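Long-range contacts in sensor protein (Geobacter sulfurreducens, PDB 3H7M), which probably relays signals as a membrane-bound histidine kinase, of which this chain is the sensor domain, built like a periplasmic solute-binding protein: residues I87-H98 with I188-Q199; H10-D18 with G69-I77. All coordinates share one frame; numbering follows the deposited sequence.

How the interactions relate
From the N terminus, strand 13-18 runs through the first lobe; interaction 2 closes a loop of 50 residues when 69-77 returns beside it, parallel, within that same lobe. Interaction 1 opens only afterwards, at 87-98, where the chain passes toward the second lobe, and closes 89 residues later when 188-199 brings it back, so the two loops stand in series, neither nested nor crossed. They nevertheless share one sheet, since strand 181-198 neighbours strand 73-78. Ala196 probably bonds through its carbonyl to the backbone N of Leu74, and His93 through its ring to the carbonyl of Gln75, joining the first lobe's parallel strands to the antiparallel pair that leaves it and returns.

Interaction 1 (I87-H98 with I188-Q199); sequences IDFTPPHTIVYH and IAAQRYGYAVRQ. With NA (sodium ion), chain B.
His98 meets the first residues of 188-199 twice: its N bonds to Ile188 O, and its ring ND1 to Ala189 O at 3.1 Å. The two segments are probably the paired crossover strands between lobes, as in the hinge of periplasmic binding proteins. A one-residue register shift, a beta bulge, separates this pairing from Val96 with Gln191. Ala190 CB lies 3.5 Å from Tyr97 CE1. Beyond it, the Arg192 guanidinium turns one face to Pro92 CG. Tyr193 O accepts from both His93 N (2.8 Å) and Thr94 N, the signature of a classic bulge, while Thr94 CG2 lies 3.4 Å from Tyr193 CD2. Gly194 CA sits 3.5 Å from His93 CD2; a beta carbon on it would run into Pro92 CA. With CG between the backbone N and the carbonyl carbon (chi1 57°), the His93 ring lies with one face over Tyr193 O and directs an edge at the face of Tyr195; His93 NE2 continues to Gln75 O. Ala196 CB packs over a face of Phe89, and Val197 exchanges two backbone bonds with Asp88. Gln199 OE1 and Asp88 OD1, 2.8 Å apart, share a sodium ion that Ala84 also binds; Asp88 OD2 accepts from Gly200 N. Two oxygens this close would probably repel without the cation, so sodium is likely to stabilise this ribbon end.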
loop_
_atom_site.group_PDB
_atom_site.type_symbol
_atom_site.label_atom_id
_atom_site.label_comp_id
_atom_site.label_asym_id
_atom_site.label_seq_id
_atom_site.Cartn_x
_atom_site.Cartn_y
_atom_site.Cartn_z
ATOM N N ILE A 87 -11.108 -5.079 11.344
ATOM C CA ILE A 87 -9.778 -5.627 11.581
ATOM C C ILE A 87 -9.060 -4.688 12.524
ATOM O O ILE A 87 -9.442 -3.524 12.666
ATOM C CB ILE A 87 -8.966 -5.748 10.275
ATOM C CG1 ILE A 87 -8.700 -4.359 9.690
ATOM C CG2 ILE A 87 -9.721 -6.613 9.269
ATOM C CD1 ILE A 87 -7.866 -4.375 8.407
ATOM N N ASP A 88 -8.024 -5.178 13.182
ATOM C CA ASP A 88 -7.315 -4.318 14.105
ATOM C C ASP A 88 -5.979 -3.944 13.507
ATOM O O ASP A 88 -5.285 -4.785 12.944
ATOM C CB ASP A 88 -7.145 -5.020 15.457
ATOM C CG ASP A 88 -8.472 -5.538 16.020
ATOM O OD1 ASP A 88 -9.525 -4.949 15.702
ATOM O OD2 ASP A 88 -8.462 -6.526 16.786
ATOM N N PHE A 89 -5.645 -2.666 13.610
ATOM C CA PHE A 89 -4.401 -2.151 13.077
ATOM C C PHE A 89 -3.411 -1.920 14.178
ATOM O O PHE A 89 -3.786 -1.525 15.288
ATOM C CB PHE A 89 -4.610 -0.808 12.383
ATOM C CG PHE A 89 -5.457 -0.886 11.153
ATOM C CD1 PHE A 89 -6.797 -1.246 11.241
ATOM C CD2 PHE A 89 -4.916 -0.589 9.898
ATOM C CE1 PHE A 89 -7.598 -1.309 10.098
ATOM C CE2 PHE A 89 -5.712 -0.651 8.747
ATOM C CZ PHE A 89 -7.057 -1.012 8.848
ATOM N N THR A 90 -2.140 -2.158 13.868
ATOM C CA THR A 90 -1.089 -1.910 14.828
ATOM C C THR A 90 -0.754 -0.464 14.525
ATOM O O THR A 90 -1.349 0.126 13.631
ATOM C CB THR A 90 0.149 -2.729 14.494
ATOM O OG1 THR A 90 0.582 -2.393 13.162
ATOM C CG2 THR A 90 -0.154 -4.213 14.578
ATOM N N PRO A 91 0.154 0.150 15.296
ATOM C CA PRO A 91 0.450 1.527 14.914
ATOM C C PRO A 91 1.021 1.357 13.490
ATOM O O PRO A 91 1.432 0.254 13.112
ATOM C CB PRO A 91 1.539 1.933 15.909
ATOM C CG PRO A 91 1.192 1.138 17.121
ATOM C CD PRO A 91 0.782 -0.198 16.585
ATOM N N PRO A 92 1.069 2.435 12.697
ATOM C CA PRO A 92 1.594 2.358 11.323
ATOM C C PRO A 92 3.122 2.331 11.233
ATOM O O PRO A 92 3.813 2.895 12.083
ATOM C CB PRO A 92 1.023 3.613 10.684
ATOM C CG PRO A 92 1.141 4.621 11.833
ATOM C CD PRO A 92 0.685 3.815 13.055
ATOM N N HIS A 93 3.662 1.673 10.213
ATOM C CA HIS A 93 5.110 1.670 10.073
ATOM C C HIS A 93 5.538 2.734 9.056
ATOM O O HIS A 93 6.718 3.076 8.941
ATOM C CB HIS A 93 5.661 0.260 9.739
ATOM C CG HIS A 93 5.093 -0.380 8.506
ATOM N ND1 HIS A 93 5.304 0.118 7.234
ATOM C CD2 HIS A 93 4.378 -1.523 8.349
ATOM C CE1 HIS A 93 4.741 -0.690 6.350
ATOM N NE2 HIS A 93 4.172 -1.692 6.999
ATOM N N THR A 94 4.563 3.283 8.339
ATOM C CA THR A 94 4.853 4.352 7.379
ATOM C C THR A 94 3.609 5.193 7.029
ATOM O O THR A 94 2.469 4.776 7.241
ATOM C CB THR A 94 5.403 3.784 6.051
ATOM O OG1 THR A 94 5.817 4.860 5.201
ATOM C CG2 THR A 94 4.330 3.000 5.340
ATOM N N ILE A 95 3.849 6.381 6.490
ATOM C CA ILE A 95 2.770 7.261 6.046
ATOM C C ILE A 95 2.820 7.336 4.516
ATOM O O ILE A 95 3.845 7.684 3.932
ATOM C CB ILE A 95 2.934 8.679 6.594
ATOM C CG1 ILE A 95 2.996 8.632 8.118
ATOM C CG2 ILE A 95 1.769 9.539 6.137
ATOM C CD1 ILE A 95 1.785 8.002 8.745
ATOM N N VAL A 96 1.708 7.000 3.884
ATOM C CA VAL A 96 1.593 7.001 2.435
ATOM C C VAL A 96 0.813 8.194 1.873
ATOM O O VAL A 96 -0.395 8.303 2.065
ATOM C CB VAL A 96 0.881 5.727 1.959
ATOM C CG1 VAL A 96 0.777 5.715 0.439
ATOM C CG2 VAL A 96 1.629 4.523 2.446
ATOM N N TYR A 97 1.501 9.086 1.182
ATOM C CA TYR A 97 0.851 10.238 0.565
ATOM C C TYR A 97 0.360 9.830 -0.808
ATOM O O TYR A 97 0.836 8.853 -1.375
ATOM C CB TYR A 97 1.835 11.370 0.370
ATOM C CG TYR A 97 2.090 12.202 1.585
ATOM C CD1 TYR A 97 1.175 13.173 1.994
ATOM C CD2 TYR A 97 3.280 12.074 2.297
ATOM C CE1 TYR A 97 1.446 14.008 3.079
ATOM C CE2 TYR A 97 3.559 12.899 3.383
ATOM C CZ TYR A 97 2.643 13.865 3.766
ATOM O OH TYR A 97 2.940 14.694 4.819
ATOM N N HIS A 98 -0.608 10.564 -1.337
ATOM C CA HIS A 98 -1.096 10.279 -2.679
ATOM C C HIS A 98 -0.702 11.420 -3.582
ATOM O O HIS A 98 -0.152 12.433 -3.150
ATOM C CB HIS A 98 -2.604 10.143 -2.732
ATOM C CG HIS A 98 -3.111 8.837 -2.232
ATOM N ND1 HIS A 98 -3.229 8.553 -0.891
ATOM C CD2 HIS A 98 -3.531 7.735 -2.895
ATOM C CE1 HIS A 98 -3.705 7.327 -0.747
ATOM N NE2 HIS A 98 -3.897 6.810 -1.947
ATOM N N ILE A 188 -1.135 15.115 -1.271
ATOM C CA ILE A 188 -2.522 15.213 -0.872
ATOM C C ILE A 188 -2.995 13.864 -0.330
ATOM O O ILE A 188 -2.593 12.814 -0.818
ATOM C CB ILE A 188 -3.439 15.665 -2.043
ATOM C CG1 ILE A 188 -3.527 14.584 -3.117
ATOM C CG2 ILE A 188 -2.912 16.958 -2.646
ATOM C CD1 ILE A 188 -4.526 14.913 -4.216
ATOM N N ALA A 189 -3.825 13.915 0.711
ATOM C CA ALA A 189 -4.411 12.731 1.363
ATOM C C ALA A 189 -3.453 11.681 1.951
ATOM O O ALA A 189 -3.421 10.557 1.460
ATOM C CB ALA A 189 -5.396 12.042 0.396
ATOM N N ALA A 190 -2.712 12.041 3.004
ATOM C CA ALA A 190 -1.767 11.125 3.669
ATOM C C ALA A 190 -2.438 9.955 4.412
ATOM O O ALA A 190 -3.471 10.122 5.038
ATOM C CB ALA A 190 -0.883 11.903 4.635
ATOM N N GLN A 191 -1.835 8.773 4.351
ATOM C CA GLN A 191 -2.403 7.595 5.006
ATOM C C GLN A 191 -1.473 6.948 6.025
ATOM O O GLN A 191 -0.245 7.014 5.889
ATOM C CB GLN A 191 -2.773 6.550 3.959
ATOM C CG GLN A 191 -3.727 7.056 2.917
ATOM C CD GLN A 191 -5.022 7.504 3.534
ATOM O OE1 GLN A 191 -5.753 6.699 4.117
ATOM N NE2 GLN A 191 -5.315 8.796 3.425
ATOM N N ARG A 192 -2.064 6.327 7.047
ATOM C CA ARG A 192 -1.288 5.638 8.082
ATOM C C ARG A 192 -1.307 4.200 7.607
ATOM O O ARG A 192 -2.364 3.580 7.542
ATOM C CB ARG A 192 -1.965 5.776 9.443
ATOM C CG ARG A 192 -2.373 7.205 9.779
ATOM C CD ARG A 192 -2.752 7.347 11.243
ATOM N NE ARG A 192 -1.585 7.624 12.080
ATOM C CZ ARG A 192 -1.519 7.346 13.376
ATOM N NH1 ARG A 192 -2.556 6.778 13.977
ATOM N NH2 ARG A 192 -0.417 7.630 14.066
ATOM N N TYR A 193 -0.131 3.679 7.277
ATOM C CA TYR A 193 0.021 2.332 6.693
ATOM C C TYR A 193 0.803 1.359 7.601
ATOM O O TYR A 193 1.905 1.677 8.081
ATOM C CB TYR A 193 0.737 2.532 5.341
ATOM C CG TYR A 193 0.869 1.357 4.419
ATOM C CD1 TYR A 193 -0.143 1.040 3.504
ATOM C CD2 TYR A 193 2.066 0.632 4.369
ATOM C CE1 TYR A 193 0.044 0.026 2.551
ATOM C CE2 TYR A 193 2.275 -0.380 3.409
ATOM C CZ TYR A 193 1.264 -0.677 2.514
ATOM O OH TYR A 193 1.471 -1.704 1.617
ATOM N N GLY A 194 0.254 0.169 7.828
ATOM C CA GLY A 194 0.958 -0.756 8.706
ATOM C C GLY A 194 0.371 -2.138 8.761
ATOM O O GLY A 194 -0.375 -2.538 7.866
ATOM N N TYR A 195 0.709 -2.904 9.794
ATOM C CA TYR A 195 0.146 -4.247 9.862
ATOM C C TYR A 195 -1.287 -4.205 10.352
ATOM O O TYR A 195 -1.738 -3.207 10.925
ATOM C CB TYR A 195 0.955 -5.148 10.795
ATOM C CG TYR A 195 2.388 -5.343 10.381
ATOM C CD1 TYR A 195 3.357 -4.393 10.696
ATOM C CD2 TYR A 195 2.773 -6.468 9.652
ATOM C CE1 TYR A 195 4.666 -4.551 10.297
ATOM C CE2 TYR A 195 4.081 -6.637 9.253
ATOM C CZ TYR A 195 5.026 -5.674 9.573
ATOM O OH TYR A 195 6.325 -5.824 9.143
ATOM N N ALA A 196 -1.989 -5.307 10.113
ATOM C CA ALA A 196 -3.363 -5.476 10.526
ATOM C C ALA A 196 -3.663 -6.980 10.621
ATOM O O ALA A 196 -3.139 -7.780 9.836
ATOM C CB ALA A 196 -4.278 -4.813 9.540
ATOM N N VAL A 197 -4.484 -7.347 11.605
ATOM C CA VAL A 197 -4.891 -8.735 11.854
ATOM C C VAL A 197 -6.395 -8.788 12.105
ATOM O O VAL A 197 -7.019 -7.748 12.316
ATOM C CB VAL A 197 -4.188 -9.311 13.096
ATOM C CG1 VAL A 197 -2.779 -9.744 12.743
ATOM C CG2 VAL A 197 -4.150 -8.260 14.202
ATOM N N ARG A 198 -6.968 -9.992 12.090
ATOM C CA ARG A 198 -8.410 -10.175 12.318
ATOM C C ARG A 198 -8.899 -9.508 13.594
ATOM O O ARG A 198 -8.226 -9.552 14.618
ATOM C CB ARG A 198 -8.766 -11.665 12.385
ATOM C CG ARG A 198 -8.854 -12.363 11.037
ATOM C CD ARG A 198 -9.291 -13.817 11.175
ATOM N NE ARG A 198 -8.295 -14.629 11.865
ATOM C CZ ARG A 198 -7.094 -14.919 11.376
ATOM N NH1 ARG A 198 -6.733 -14.464 10.184
ATOM N NH2 ARG A 198 -6.246 -15.659 12.081
ATOM N N GLN A 199 -10.077 -8.894 13.524
ATOM C CA GLN A 199 -10.688 -8.221 14.674
ATOM C C GLN A 199 -10.640 -9.132 15.903
ATOM O O GLN A 199 -11.004 -10.303 15.822
ATOM C CB GLN A 199 -12.149 -7.884 14.358
ATOM C CG GLN A 199 -12.816 -6.903 15.316
ATOM C CD GLN A 199 -13.002 -5.537 14.684
ATOM O OE1 GLN A 199 -12.081 -4.717 14.659
ATOM N NE2 GLN A 199 -14.192 -5.294 14.146
HETATM NA NA NA B . -10.426 -2.476 15.350
HETATM O O HOH W 1 -1.523 -0.758 10.784
HETATM O O HOH W 2 -13.097 -2.279 16.670
#

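Interaction 2 (H10-D18 with G69-I77); sequences HRTIVVGGD and GRVDVLQGI
Parallel pairing of neighbouring strands in the first lobe of a periplasmic-binding-protein fold brings 10-18 against 69-77, with Val15 opposite Val73 and Gly16 opposite Leu74. It illustrates how a side chain can extend a strand ladder beyond its backbone. Asp72, before the strand, turns its carboxylate back on Val14: OD2 accepts from Val14 N at 2.7 Å, nearly straight at 167°, on the anti side of the carboxylate. CG of Asp72 lies anti to the carbonyl carbon, beside the backbone N (chi1 -48°), which carries OD2 to Val14 N. A separate backbone bond runs from Asp72 N to Val14 O at 2.7 Å. Val14 is thus gripped at both N and O. With an alanine here, Val14 N would probably lose its carboxylate partner and the start of the pairing would be left held by backbone bonds. Further along, Gly16 N bonds to Val73 O at 2.6 Å, and Gln75 N reaches Gly16 O weakly. Val15 and Val73 lie side by side, while Val14 CG1 packs 3.9 Å from Val71 CG1. Strand 52-57 pairs with the other edge of 13-18, and Gln75 sends its amide to Glu25 and Thr41. Gly16 leaves room for a leucine methyl: Leu74 CD2 rests 3.7 Å from Gly16 CA, where a beta carbon would clash.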
loop_
_atom_site.group_PDB
_atom_site.type_symbol
_atom_site.label_atom_id
_atom_site.label_comp_id
_atom_site.label_asym_id
_atom_site.label_seq_id
_atom_site.Cartn_x
_atom_site.Cartn_y
_atom_site.Cartn_z
ATOM N N HIS A 10 4.728 -21.016 17.801
ATOM C CA HIS A 10 5.627 -21.555 16.798
ATOM C C HIS A 10 4.855 -21.941 15.554
ATOM O O HIS A 10 5.424 -22.435 14.576
ATOM C CB HIS A 10 6.390 -22.735 17.387
ATOM C CG HIS A 10 7.219 -22.361 18.575
ATOM N ND1 HIS A 10 8.410 -21.678 18.464
ATOM C CD2 HIS A 10 6.995 -22.511 19.901
ATOM C CE1 HIS A 10 8.886 -21.422 19.671
ATOM N NE2 HIS A 10 8.045 -21.917 20.560
ATOM N N ARG A 11 3.549 -21.693 15.607
ATOM C CA ARG A 11 2.656 -21.948 14.484
ATOM C C ARG A 11 2.959 -20.909 13.400
ATOM O O ARG A 11 2.696 -19.721 13.590
ATOM C CB ARG A 11 1.200 -21.791 14.928
ATOM C CG ARG A 11 0.192 -21.901 13.788
ATOM C CD ARG A 11 -1.244 -21.738 14.277
ATOM N NE ARG A 11 -2.212 -22.123 13.250
ATOM C CZ ARG A 11 -2.302 -23.342 12.721
ATOM N NH1 ARG A 11 -1.482 -24.308 13.121
ATOM N NH2 ARG A 11 -3.212 -23.595 11.787
ATOM N N THR A 12 3.510 -21.347 12.274
ATOM C CA THR A 12 3.832 -20.434 11.180
ATOM C C THR A 12 2.779 -19.353 10.949
ATOM O O THR A 12 1.593 -19.649 10.771
ATOM C CB THR A 12 4.007 -21.189 9.850
ATOM O OG1 THR A 12 5.274 -21.860 9.846
ATOM C CG2 THR A 12 3.928 -20.217 8.663
ATOM N N ILE A 13 3.219 -18.099 10.962
ATOM C CA ILE A 13 2.306 -16.989 10.708
ATOM C C ILE A 13 2.314 -16.733 9.206
ATOM O O ILE A 13 3.383 -16.602 8.587
ATOM C CB ILE A 13 2.740 -15.703 11.426
ATOM C CG1 ILE A 13 2.523 -15.853 12.926
ATOM C CG2 ILE A 13 1.934 -14.525 10.926
ATOM C CD1 ILE A 13 3.507 -16.788 13.568
ATOM N N VAL A 14 1.122 -16.685 8.626
ATOM C CA VAL A 14 0.994 -16.454 7.197
ATOM C C VAL A 14 0.739 -14.992 6.926
ATOM O O VAL A 14 -0.251 -14.425 7.395
ATOM C CB VAL A 14 -0.128 -17.276 6.605
ATOM C CG1 VAL A 14 -0.332 -16.900 5.145
ATOM C CG2 VAL A 14 0.238 -18.735 6.715
ATOM N N VAL A 15 1.641 -14.398 6.152
ATOM C CA VAL A 15 1.574 -12.981 5.839
ATOM C C VAL A 15 0.996 -12.632 4.477
ATOM O O VAL A 15 1.536 -13.010 3.424
ATOM C CB VAL A 15 2.958 -12.343 5.950
ATOM C CG1 VAL A 15 2.814 -10.827 5.959
ATOM C CG2 VAL A 15 3.652 -12.842 7.207
ATOM N N GLY A 16 -0.106 -11.893 4.515
ATOM C CA GLY A 16 -0.748 -11.486 3.286
ATOM C C GLY A 16 -0.249 -10.124 2.841
ATOM O O GLY A 16 0.274 -9.342 3.645
ATOM N N GLY A 17 -0.407 -9.843 1.554
ATOM C CA GLY A 17 0.016 -8.563 1.015
ATOM C C GLY A 17 -0.274 -8.522 -0.462
ATOM O O GLY A 17 -0.705 -9.524 -1.045
ATOM N N ASP A 18 -0.045 -7.369 -1.071
ATOM C CA ASP A 18 -0.279 -7.194 -2.500
ATOM C C ASP A 18 0.955 -7.675 -3.266
ATOM O O ASP A 18 2.076 -7.309 -2.934
ATOM C CB ASP A 18 -0.533 -5.716 -2.801
ATOM C CG ASP A 18 -1.015 -5.470 -4.223
ATOM O OD1 ASP A 18 -0.566 -6.169 -5.156
ATOM O OD2 ASP A 18 -1.833 -4.549 -4.411
ATOM N N GLY A 69 -9.284 -15.855 7.227
ATOM C CA GLY A 69 -8.278 -16.618 7.949
ATOM C C GLY A 69 -7.267 -17.329 7.055
ATOM O O GLY A 69 -6.408 -18.063 7.548
ATOM N N ARG A 70 -7.362 -17.121 5.742
ATOM C CA ARG A 70 -6.442 -17.745 4.788
ATOM C C ARG A 70 -5.028 -17.261 5.071
ATOM O O ARG A 70 -4.049 -17.930 4.738
ATOM C CB ARG A 70 -6.835 -17.384 3.357
ATOM C CG ARG A 70 -8.263 -17.740 3.008
ATOM C CD ARG A 70 -8.592 -17.349 1.591
ATOM N NE ARG A 70 -9.918 -17.817 1.214
ATOM C CZ ARG A 70 -10.318 -17.978 -0.043
ATOM N NH1 ARG A 70 -9.488 -17.706 -1.045
ATOM N NH2 ARG A 70 -11.542 -18.422 -0.302
ATOM N N VAL A 71 -4.938 -16.077 5.672
ATOM C CA VAL A 71 -3.667 -15.484 6.057
ATOM C C VAL A 71 -3.891 -14.931 7.449
ATOM O O VAL A 71 -5.013 -14.596 7.818
ATOM C CB VAL A 71 -3.242 -14.343 5.118
ATOM C CG1 VAL A 71 -3.256 -14.840 3.692
ATOM C CG2 VAL A 71 -4.153 -13.130 5.291
ATOM N N ASP A 72 -2.828 -14.807 8.221
ATOM C CA ASP A 72 -3.001 -14.336 9.572
ATOM C C ASP A 72 -2.791 -12.855 9.788
ATOM O O ASP A 72 -3.178 -12.322 10.824
ATOM C CB ASP A 72 -2.086 -15.151 10.475
ATOM C CG ASP A 72 -2.201 -16.644 10.201
ATOM O OD1 ASP A 72 -3.325 -17.184 10.320
ATOM O OD2 ASP A 72 -1.175 -17.274 9.858
ATOM N N VAL A 73 -2.205 -12.183 8.805
ATOM C CA VAL A 73 -1.920 -10.756 8.932
ATOM C C VAL A 73 -1.564 -10.096 7.602
ATOM O O VAL A 73 -1.079 -10.749 6.667
ATOM C CB VAL A 73 -0.742 -10.549 9.904
ATOM C CG1 VAL A 73 0.430 -11.405 9.470
ATOM C CG2 VAL A 73 -0.339 -9.093 9.951
ATOM N N LEU A 74 -1.810 -8.795 7.524
ATOM C CA LEU A 74 -1.489 -8.035 6.332
ATOM C C LEU A 74 -0.415 -7.080 6.793
ATOM O O LEU A 74 -0.616 -6.343 7.767
ATOM C CB LEU A 74 -2.709 -7.271 5.820
ATOM C CG LEU A 74 -3.904 -8.140 5.401
ATOM C CD1 LEU A 74 -4.923 -7.252 4.733
ATOM C CD2 LEU A 74 -3.485 -9.253 4.447
ATOM N N GLN A 75 0.728 -7.113 6.104
ATOM C CA GLN A 75 1.873 -6.275 6.470
ATOM C C GLN A 75 1.783 -4.832 6.045
ATOM O O GLN A 75 2.486 -3.989 6.580
ATOM C CB GLN A 75 3.181 -6.863 5.912
ATOM C CG GLN A 75 3.054 -7.558 4.552
ATOM C CD GLN A 75 4.396 -7.876 3.900
ATOM O OE1 GLN A 75 5.381 -8.201 4.571
ATOM N NE2 GLN A 75 4.429 -7.798 2.576
ATOM N N GLY A 76 0.922 -4.537 5.082
ATOM C CA GLY A 76 0.830 -3.166 4.617
ATOM C C GLY A 76 -0.551 -2.713 4.208
ATOM O O GLY A 76 -0.966 -2.892 3.061
ATOM N N ILE A 77 -1.268 -2.110 5.142
ATOM C CA ILE A 77 -2.596 -1.651 4.835
ATOM C C ILE A 77 -2.864 -0.315 5.492
ATOM O O ILE A 77 -2.455 -0.061 6.632
ATOM C CB ILE A 77 -3.635 -2.671 5.269
ATOM C CG1 ILE A 77 -5.034 -2.130 4.986
ATOM C CG2 ILE A 77 -3.458 -2.989 6.737
ATOM C CD1 ILE A 77 -6.134 -3.135 5.233
#